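Local coordinates for uncharacterized protein Atu2773 (Agrobacterium tumefaciens, PDB 2QV5) that is of unknown function but belongs to the divergent polysaccharide deacetylase family, and so may act on a carbohydrate substrate, at residues Gly4-Val9 and Arg115-Met120; Glu81-Ile86 and Val242-Leu247; Thr127-Tyr132 and Arg154-Leu159. All blocks are in the same frame, centred on the assembly; numbering follows the deposited sequence. Where two conformers were deposited one is given.

Contact 1: residues Gly4-Val9 and Arg115-Met120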
loop_
_atom_site.group_PDB
_atom_site.type_symbol
_atom_site.label_atom_id
_atom_site.label_comp_id
_atom_site.label_asym_id
_atom_site.label_seq_id
_atom_site.Cartn_x
_atom_site.Cartn_y
_atom_site.Cartn_z
ATOM N N GLY A 4 -10.553 14.123 7.663
ATOM C CA GLY A 4 -11.767 13.810 8.416
ATOM C C GLY A 4 -12.908 13.461 7.484
ATOM O O GLY A 4 -13.953 12.955 7.911
ATOM N N GLN A 5 -12.716 13.735 6.215
ATOM C CA GLN A 5 -13.692 13.446 5.198
ATOM C C GLN A 5 -13.264 12.237 4.397
ATOM O O GLN A 5 -12.126 11.897 4.407
ATOM C CB GLN A 5 -13.804 14.650 4.267
ATOM C CG GLN A 5 -14.276 15.871 4.975
ATOM C CD GLN A 5 -15.626 15.665 5.614
ATOM O OE1 GLN A 5 -16.561 15.233 4.975
ATOM N NE2 GLN A 5 -15.723 15.987 6.867
ATOM N N LEU A 6 -14.158 11.639 3.666
ATOM C CA LEU A 6 -13.827 10.509 2.812
ATOM C C LEU A 6 -13.319 11.031 1.468
ATOM O O LEU A 6 -13.771 12.087 1.009
ATOM C CB LEU A 6 -15.054 9.622 2.610
ATOM C CG LEU A 6 -15.771 9.085 3.851
ATOM C CD1 LEU A 6 -16.981 8.279 3.399
ATOM C CD2 LEU A 6 -14.846 8.232 4.687
ATOM N N PRO A 7 -12.364 10.310 0.843
ATOM C CA PRO A 7 -11.971 10.707 -0.506
ATOM C C PRO A 7 -13.115 10.508 -1.506
ATOM O O PRO A 7 -13.891 9.555 -1.404
ATOM C CB PRO A 7 -10.764 9.810 -0.839
ATOM C CG PRO A 7 -10.612 8.852 0.277
ATOM C CD PRO A 7 -11.627 9.137 1.345
ATOM N N VAL A 8 -13.229 11.452 -2.430
ATOM C CA VAL A 8 -14.193 11.400 -3.512
ATOM C C VAL A 8 -13.519 11.894 -4.783
ATOM O O VAL A 8 -12.527 12.623 -4.732
ATOM C CB VAL A 8 -15.475 12.267 -3.240
ATOM C CG1 VAL A 8 -16.486 11.510 -2.400
ATOM C CG2 VAL A 8 -15.132 13.609 -2.613
ATOM N N VAL A 9 -14.059 11.474 -5.919
ATOM C CA VAL A 9 -13.692 12.034 -7.209
ATOM C C VAL A 9 -14.286 13.439 -7.240
ATOM O O VAL A 9 -15.452 13.625 -6.870
ATOM C CB VAL A 9 -14.265 11.174 -8.346
ATOM C CG1 VAL A 9 -13.923 11.751 -9.701
ATOM C CG2 VAL A 9 -13.750 9.754 -8.236
ATOM N N ARG A 115 -17.039 0.252 8.572
ATOM C CA ARG A 115 -15.712 0.018 9.137
ATOM C C ARG A 115 -14.635 0.629 8.258
ATOM O O ARG A 115 -13.700 1.239 8.766
ATOM C CB ARG A 115 -15.448 -1.480 9.256
ATOM C CG ARG A 115 -16.050 -2.106 10.492
ATOM C CD ARG A 115 -16.028 -3.606 10.387
ATOM N NE ARG A 115 -16.666 -4.220 11.547
ATOM C CZ ARG A 115 -17.238 -5.416 11.532
ATOM N NH1 ARG A 115 -17.802 -5.894 12.632
ATOM N NH2 ARG A 115 -17.262 -6.129 10.413
ATOM N N LEU A 116 -14.774 0.408 6.950
ATOM C CA LEU A 116 -13.902 0.972 5.919
ATOM C C LEU A 116 -13.863 2.490 5.986
ATOM O O LEU A 116 -12.792 3.092 5.987
ATOM C CB LEU A 116 -14.409 0.545 4.540
ATOM C CG LEU A 116 -13.691 1.097 3.310
ATOM C CD1 LEU A 116 -12.233 0.626 3.328
ATOM C CD2 LEU A 116 -14.364 0.680 2.008
ATOM N N HIS A 117 -15.044 3.098 6.051
ATOM C CA HIS A 117 -15.188 4.553 6.120
ATOM C C HIS A 117 -14.558 5.157 7.364
ATOM O O HIS A 117 -14.014 6.262 7.312
ATOM C CB HIS A 117 -16.665 4.935 6.034
ATOM C CG HIS A 117 -17.253 4.781 4.668
ATOM N ND1 HIS A 117 -18.555 5.128 4.378
ATOM C CD2 HIS A 117 -16.716 4.333 3.506
ATOM C CE1 HIS A 117 -18.799 4.892 3.101
ATOM N NE2 HIS A 117 -17.700 4.404 2.551
ATOM N N ARG A 118 -14.624 4.442 8.484
ATOM C CA ARG A 118 -13.956 4.890 9.692
ATOM C C ARG A 118 -12.437 4.960 9.508
ATOM O O ARG A 118 -11.818 5.934 9.915
ATOM C CB ARG A 118 -14.323 4.001 10.881
ATOM C CG ARG A 118 -15.724 4.269 11.408
ATOM C CD ARG A 118 -15.891 3.763 12.830
ATOM N NE ARG A 118 -15.965 2.301 12.943
ATOM C CZ ARG A 118 -17.032 1.555 12.647
ATOM N NH1 ARG A 118 -18.153 2.101 12.186
ATOM N NH2 ARG A 118 -16.973 0.241 12.813
ATOM N N SER A 119 -11.850 3.943 8.880
ATOM C CA SER A 119 -10.409 3.954 8.580
ATOM C C SER A 119 -10.025 5.052 7.584
ATOM O O SER A 119 -9.034 5.760 7.796
ATOM C CB SER A 119 -9.964 2.603 8.042
ATOM O OG SER A 119 -9.953 1.623 9.066
ATOM N N MET A 120 -10.830 5.189 6.524
ATOM C CA MET A 120 -10.630 6.155 5.433
ATOM C C MET A 120 -10.515 7.597 5.918
ATOM O O MET A 120 -9.807 8.410 5.334
ATOM C CB MET A 120 -11.774 6.050 4.406
ATOM C CG MET A 120 -11.646 4.947 3.362
ATOM S SD MET A 120 -12.953 5.026 2.093
ATOM C CE MET A 120 -12.335 3.796 0.951
#
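Leu6 reaches out of the N-terminal loop and sets its two methyl groups on the last turn of the helix carrying His117 and Met120. CD1 sits over the centre of the His117 imidazole face, a CH-pi contact with CD1 3.7 Å from the ring centroid and 10° off the normal. CD2 takes the other side of the fork, 3.4 Å from the carbonyl O of His117 and 3.8 Å from CB of Met120. With its CG beside the backbone N (chi1 -55°), Leu6 is turned so that its end comes closer to the helix than its base does, and its side chain crosses both partners at about a right angle. Pro7 adds a lighter touch, its CD 4.3 Å from CB of Met120. Leu6 makes only van der Waals and CH-pi contacts here; NE2 of His117 is hydrogen-bonded to Asp150 of helix 141-153. Pro7 O also receives a bond from Arg154 NH1. The N-terminal loop thus lies across the C-terminal end of helix 109-120, near the surface, while Leu116 and Ser119 of that helix pack on strand 82-88 and Met120 packs on helix 141-153.

Contact 2: residues Glu81-Ile86 and Val242-Leu247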
loop_
_atom_site.group_PDB
_atom_site.type_symbol
_atom_site.label_atom_id
_atom_site.label_comp_id
_atom_site.label_asym_id
_atom_site.label_seq_id
_atom_site.Cartn_x
_atom_site.Cartn_y
_atom_site.Cartn_z
ATOM N N GLU A 81 4.508 9.563 -1.786
ATOM C CA GLU A 81 3.150 9.055 -2.016
ATOM C C GLU A 81 2.755 8.179 -0.830
ATOM O O GLU A 81 3.579 7.457 -0.271
ATOM C CB GLU A 81 3.072 8.231 -3.297
ATOM C CG GLU A 81 1.667 8.128 -3.866
ATOM C CD GLU A 81 1.624 7.398 -5.190
ATOM O OE1 GLU A 81 2.186 7.936 -6.177
ATOM O OE2 GLU A 81 1.010 6.300 -5.238
ATOM N N ILE A 82 1.488 8.246 -0.436
ATOM C CA ILE A 82 0.983 7.553 0.755
ATOM C C ILE A 82 -0.147 6.584 0.381
ATOM O O ILE A 82 -0.976 6.932 -0.455
ATOM C CB ILE A 82 0.490 8.607 1.808
ATOM C CG1 ILE A 82 1.623 9.035 2.743
ATOM C CG2 ILE A 82 -0.629 8.077 2.700
ATOM C CD1 ILE A 82 2.628 9.965 2.169
ATOM N N LEU A 83 -0.188 5.409 1.016
ATOM C CA LEU A 83 -1.329 4.475 0.929
ATOM C C LEU A 83 -1.922 4.248 2.319
ATOM O O LEU A 83 -1.197 4.290 3.320
ATOM C CB LEU A 83 -0.897 3.134 0.342
ATOM C CG LEU A 83 -0.412 3.110 -1.110
ATOM C CD1 LEU A 83 0.009 1.733 -1.522
ATOM C CD2 LEU A 83 -1.486 3.612 -2.059
ATOM N N LEU A 84 -3.233 4.013 2.379
ATOM C CA LEU A 84 -3.892 3.637 3.628
ATOM C C LEU A 84 -4.008 2.114 3.752
ATOM O O LEU A 84 -4.576 1.478 2.884
ATOM C CB LEU A 84 -5.296 4.242 3.676
ATOM C CG LEU A 84 -6.125 3.993 4.940
ATOM C CD1 LEU A 84 -5.405 4.485 6.210
ATOM C CD2 LEU A 84 -7.455 4.666 4.765
ATOM N N GLN A 85 -3.486 1.540 4.832
ATOM C CA GLN A 85 -3.632 0.090 5.059
ATOM C C GLN A 85 -4.916 -0.237 5.811
ATOM O O GLN A 85 -5.116 0.222 6.937
ATOM C CB GLN A 85 -2.457 -0.485 5.832
ATOM C CG GLN A 85 -1.194 -0.614 5.051
ATOM C CD GLN A 85 -0.001 -0.967 5.924
ATOM O OE1 GLN A 85 0.443 -0.163 6.740
ATOM N NE2 GLN A 85 0.529 -2.171 5.744
ATOM N N ILE A 86 -5.757 -1.060 5.199
ATOM C CA ILE A 86 -7.046 -1.431 5.762
ATOM C C ILE A 86 -6.985 -2.826 6.381
ATOM O O ILE A 86 -6.670 -3.790 5.686
ATOM C CB ILE A 86 -8.142 -1.389 4.670
ATOM C CG1 ILE A 86 -8.217 0.007 4.046
ATOM C CG2 ILE A 86 -9.503 -1.797 5.236
ATOM C CD1 ILE A 86 -8.633 1.072 5.032
ATOM N N VAL A 242 9.369 4.934 -8.541
ATOM C CA VAL A 242 8.199 5.782 -8.724
ATOM C C VAL A 242 7.139 5.435 -7.684
ATOM O O VAL A 242 7.170 4.344 -7.115
ATOM C CB VAL A 242 7.606 5.647 -10.159
ATOM C CG1 VAL A 242 8.664 5.978 -11.216
ATOM C CG2 VAL A 242 7.046 4.241 -10.411
ATOM N N GLY A 243 6.213 6.356 -7.430
ATOM C CA GLY A 243 5.044 6.058 -6.582
ATOM C C GLY A 243 4.212 4.921 -7.159
ATOM O O GLY A 243 4.213 4.703 -8.377
ATOM N N VAL A 244 3.522 4.185 -6.286
ATOM C CA VAL A 244 2.642 3.074 -6.692
ATOM C C VAL A 244 1.623 3.466 -7.770
ATOM O O VAL A 244 1.392 2.693 -8.704
ATOM C CB VAL A 244 1.933 2.429 -5.467
ATOM C CG1 VAL A 244 0.713 1.618 -5.872
ATOM C CG2 VAL A 244 2.904 1.524 -4.756
ATOM N N SER A 245 1.040 4.662 -7.641
ATOM C CA SER A 245 0.059 5.164 -8.613
ATOM C C SER A 245 0.583 5.191 -10.044
ATOM O O SER A 245 -0.181 5.003 -10.991
ATOM C CB SER A 245 -0.429 6.559 -8.228
ATOM O OG SER A 245 -1.355 7.028 -9.187
ATOM N N ALA A 246 1.882 5.441 -10.206
ATOM C CA ALA A 246 2.488 5.473 -11.559
ATOM C C ALA A 246 2.423 4.103 -12.245
ATOM O O ALA A 246 2.409 4.017 -13.479
ATOM C CB ALA A 246 3.905 5.974 -11.505
ATOM N N LEU A 247 2.330 3.047 -11.436
ATOM C CA LEU A 247 2.384 1.675 -11.940
ATOM C C LEU A 247 1.039 0.979 -12.034
ATOM O O LEU A 247 0.851 0.116 -12.886
ATOM C CB LEU A 247 3.296 0.829 -11.060
ATOM C CG LEU A 247 4.769 1.182 -10.993
ATOM C CD1 LEU A 247 5.503 0.043 -10.312
ATOM C CD2 LEU A 247 5.313 1.435 -12.378
#
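Glu81 thrusts its carboxylate at the start of the short, weakly bonded helical turn 244-247 and meets Gly243, Val244 and Ser245 in one place. OE2 accepts the backbone N-H of Ser245 at 2.9 Å, N-H...O angle 158°, through its syn lone pair. An extended chain delivers the group: CG stands anti to the backbone N (chi1 -158°) and the carbons run straight on to the carboxylate. The carboxylate is tightly packed where it meets Gly243 and Ser245. OE1 lies 3.4 Å from CA of Gly243, an approach made easy by the absence of a side chain there, and OE2 is 3.3 Å from CB of Ser245. Val244 N is also near OE2 but badly angled, and it bonds to Thr58 OG1 instead.

Farther along the strand the packing is looser. Leu83 and Val244 meet through CD1 and CG2 at 4.3 Å, a light apolar touch; both side chains also pack on Leu157. Solvent comes nearer at Ser245, Ala246 and Leu247, which are partly exposed, and the Ser245 hydroxyl is bonded to Met17 O.

The acid has further partners: OE2 is hydrogen-bonded to Thr127 OG1 and OE1 to Arg22 N. Three bonds therefore grip a buried carboxylate and fix its rotation, tying together the entry to strand 82-88, the residue before strand 128-131, the N-terminal region and the turn 244-247. The two backbone N-H donors, of Ser245 and Arg22, would favour a negative charge on Glu81, so the acid is probably ionised although it is buried.

Contact 3: residues Thr127-Tyr132 and Arg154-Leu159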
loop_
_atom_site.group_PDB
_atom_site.type_symbol
_atom_site.label_atom_id
_atom_site.label_comp_id
_atom_site.label_asym_id
_atom_site.label_seq_id
_atom_site.Cartn_x
_atom_site.Cartn_y
_atom_site.Cartn_z
ATOM N N THR A 127 -3.317 7.882 -2.215
ATOM C CA THR A 127 -3.691 7.569 -3.596
ATOM C C THR A 127 -4.495 6.307 -3.650
ATOM O O THR A 127 -5.165 6.035 -4.636
ATOM C CB THR A 127 -2.469 7.359 -4.525
ATOM O OG1 THR A 127 -1.532 6.458 -3.906
ATOM C CG2 THR A 127 -1.802 8.676 -4.837
ATOM N N GLY A 128 -4.393 5.496 -2.607
ATOM C CA GLY A 128 -5.098 4.246 -2.639
ATOM C C GLY A 128 -5.029 3.514 -1.335
ATOM O O GLY A 128 -4.477 4.023 -0.353
ATOM N N VAL A 129 -5.569 2.301 -1.347
ATOM C CA VAL A 129 -5.605 1.470 -0.159
ATOM C C VAL A 129 -4.840 0.178 -0.409
ATOM O O VAL A 129 -4.694 -0.269 -1.558
ATOM C CB VAL A 129 -7.061 1.149 0.320
ATOM C CG1 VAL A 129 -7.882 2.415 0.541
ATOM C CG2 VAL A 129 -7.762 0.233 -0.662
ATOM N N MET A 130 -4.342 -0.417 0.665
ATOM C CA MET A 130 -3.758 -1.746 0.569
ATOM C C MET A 130 -4.283 -2.599 1.716
ATOM O O MET A 130 -4.713 -2.069 2.730
ATOM C CB MET A 130 -2.211 -1.701 0.518
ATOM C CG MET A 130 -1.518 -0.999 1.680
ATOM S SD MET A 130 0.319 -0.984 1.678
ATOM C CE MET A 130 0.706 -2.571 0.975
ATOM N N ASN A 131 -4.287 -3.914 1.533
ATOM C CA ASN A 131 -4.755 -4.814 2.584
ATOM C C ASN A 131 -3.707 -4.926 3.672
ATOM O O ASN A 131 -2.510 -4.911 3.390
ATOM C CB ASN A 131 -5.060 -6.208 2.022
ATOM C CG ASN A 131 -3.858 -6.855 1.379
ATOM O OD1 ASN A 131 -3.331 -6.359 0.384
ATOM N ND2 ASN A 131 -3.406 -7.966 1.953
ATOM N N TYR A 132 -4.166 -4.978 4.916
ATOM C CA TYR A 132 -3.356 -5.511 5.987
ATOM C C TYR A 132 -3.975 -6.861 6.308
ATOM O O TYR A 132 -5.160 -6.932 6.686
ATOM C CB TYR A 132 -3.331 -4.606 7.219
ATOM C CG TYR A 132 -2.556 -5.236 8.363
ATOM C CD1 TYR A 132 -1.223 -5.630 8.191
ATOM C CD2 TYR A 132 -3.159 -5.469 9.599
ATOM C CE1 TYR A 132 -0.509 -6.233 9.227
ATOM C CE2 TYR A 132 -2.448 -6.065 10.648
ATOM C CZ TYR A 132 -1.126 -6.445 10.453
ATOM O OH TYR A 132 -0.423 -7.039 11.482
ATOM N N ARG A 154 -14.445 5.959 -5.559
ATOM C CA ARG A 154 -13.845 7.139 -4.933
ATOM C C ARG A 154 -12.537 7.535 -5.578
ATOM O O ARG A 154 -11.844 8.422 -5.079
ATOM C CB ARG A 154 -13.593 6.882 -3.454
ATOM C CG ARG A 154 -14.871 6.658 -2.721
ATOM C CD ARG A 154 -14.636 6.334 -1.264
ATOM N NE ARG A 154 -15.930 6.053 -0.670
ATOM C CZ ARG A 154 -16.796 6.977 -0.274
ATOM N NH1 ARG A 154 -16.518 8.279 -0.366
ATOM N NH2 ARG A 154 -17.951 6.592 0.229
ATOM N N GLY A 155 -12.195 6.877 -6.677
ATOM C CA GLY A 155 -11.013 7.250 -7.439
ATOM C C GLY A 155 -9.711 6.811 -6.795
ATOM O O GLY A 155 -8.663 7.415 -7.032
ATOM N N LEU A 156 -9.777 5.761 -5.984
ATOM C CA LEU A 156 -8.612 5.220 -5.305
ATOM C C LEU A 156 -8.164 3.923 -5.976
ATOM O O LEU A 156 -8.988 3.175 -6.528
ATOM C CB LEU A 156 -8.942 4.916 -3.832
ATOM C CG LEU A 156 -9.373 6.055 -2.906
ATOM C CD1 LEU A 156 -10.158 5.518 -1.701
ATOM C CD2 LEU A 156 -8.150 6.839 -2.450
ATOM N N LEU A 157 -6.861 3.654 -5.909
ATOM C CA LEU A 157 -6.315 2.386 -6.385
ATOM C C LEU A 157 -6.340 1.379 -5.253
ATOM O O LEU A 157 -6.376 1.770 -4.095
ATOM C CB LEU A 157 -4.879 2.570 -6.890
ATOM C CG LEU A 157 -3.742 2.933 -5.923
ATOM C CD1 LEU A 157 -3.095 1.709 -5.279
ATOM C CD2 LEU A 157 -2.719 3.659 -6.733
ATOM N N PHE A 158 -6.314 0.092 -5.596
ATOM C CA PHE A 158 -6.249 -1.003 -4.613
ATOM C C PHE A 158 -4.954 -1.788 -4.847
ATOM O O PHE A 158 -4.749 -2.379 -5.911
ATOM C CB PHE A 158 -7.487 -1.913 -4.776
ATOM C CG PHE A 158 -7.613 -2.998 -3.728
ATOM C CD1 PHE A 158 -8.460 -2.828 -2.637
ATOM C CD2 PHE A 158 -6.919 -4.200 -3.851
ATOM C CE1 PHE A 158 -8.592 -3.825 -1.667
ATOM C CE2 PHE A 158 -7.036 -5.199 -2.886
ATOM C CZ PHE A 158 -7.876 -5.015 -1.796
ATOM N N LEU A 159 -4.076 -1.800 -3.857
ATOM C CA LEU A 159 -2.859 -2.592 -3.935
ATOM C C LEU A 159 -3.032 -3.839 -3.062
ATOM O O LEU A 159 -3.253 -3.755 -1.857
ATOM C CB LEU A 159 -1.636 -1.758 -3.508
ATOM C CG LEU A 159 -0.288 -2.491 -3.512
ATOM C CD1 LEU A 159 0.186 -2.808 -4.931
ATOM C CD2 LEU A 159 0.756 -1.708 -2.768
#
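Phe158 is approached obliquely by Val129, whose CG2 methyl comes within 3.7 Å of ring atom CD1; Met148 and Ile151 of helix 141-153 also pack against the Phe158 side chain. Phe158 and Val129 leave the sheet on the same face. The second flat group, the Asn131 amide, brings OD1 to 3.4 Å from Leu159 O without bonding, both being acceptors; OD1 instead accepts from Asp161 N, and ND2 donates to Leu133 O. Between the strands run three parallel-sheet bonds: Leu157 N to Thr127 O (3.2 Å), Val129 N to Leu157 O (2.9 Å) and Leu159 N to Val129 O (2.8 Å, 176° at the hydrogen). On the opposite face, Met130 and Leu159 lie side by side, CE of Met130 3.8 Å from CD2 of Leu159, the methionine bending at chi3 (-35°). Near Gly128, Leu157 packs its CG 3.8 Å from the bare CA. Strands 128-131 and 157-160, joined through helix 141-153, make a beta-alpha-beta crossover, the repeating unit of a beta/alpha barrel, consistent with membership of the polysaccharide deacetylase family.

How the contacts relate
Contacts 2 and 3 are neighbours, centres about 8 Å apart, in one curled parallel sheet where strand 82-88 lies beside strand 128-131; Ile86 N to Met130 O is a probable bond between them. Contact 1 is peripheral, its centre about 11 Å from that of contact 3 and 16 Å from that of contact 2. Its helix 109-120 follows strand 82-88 and precedes strand 128-131 in the chain. Contact 1 closes before contact 3 opens, its segments alternate along the chain with those of contact 2, and contact 2 spans contact 3. Both ends of the modelled fragment thus pack against the barrel-like core, the leading loop on helix 109-120 and the final turn beside strand 82-88.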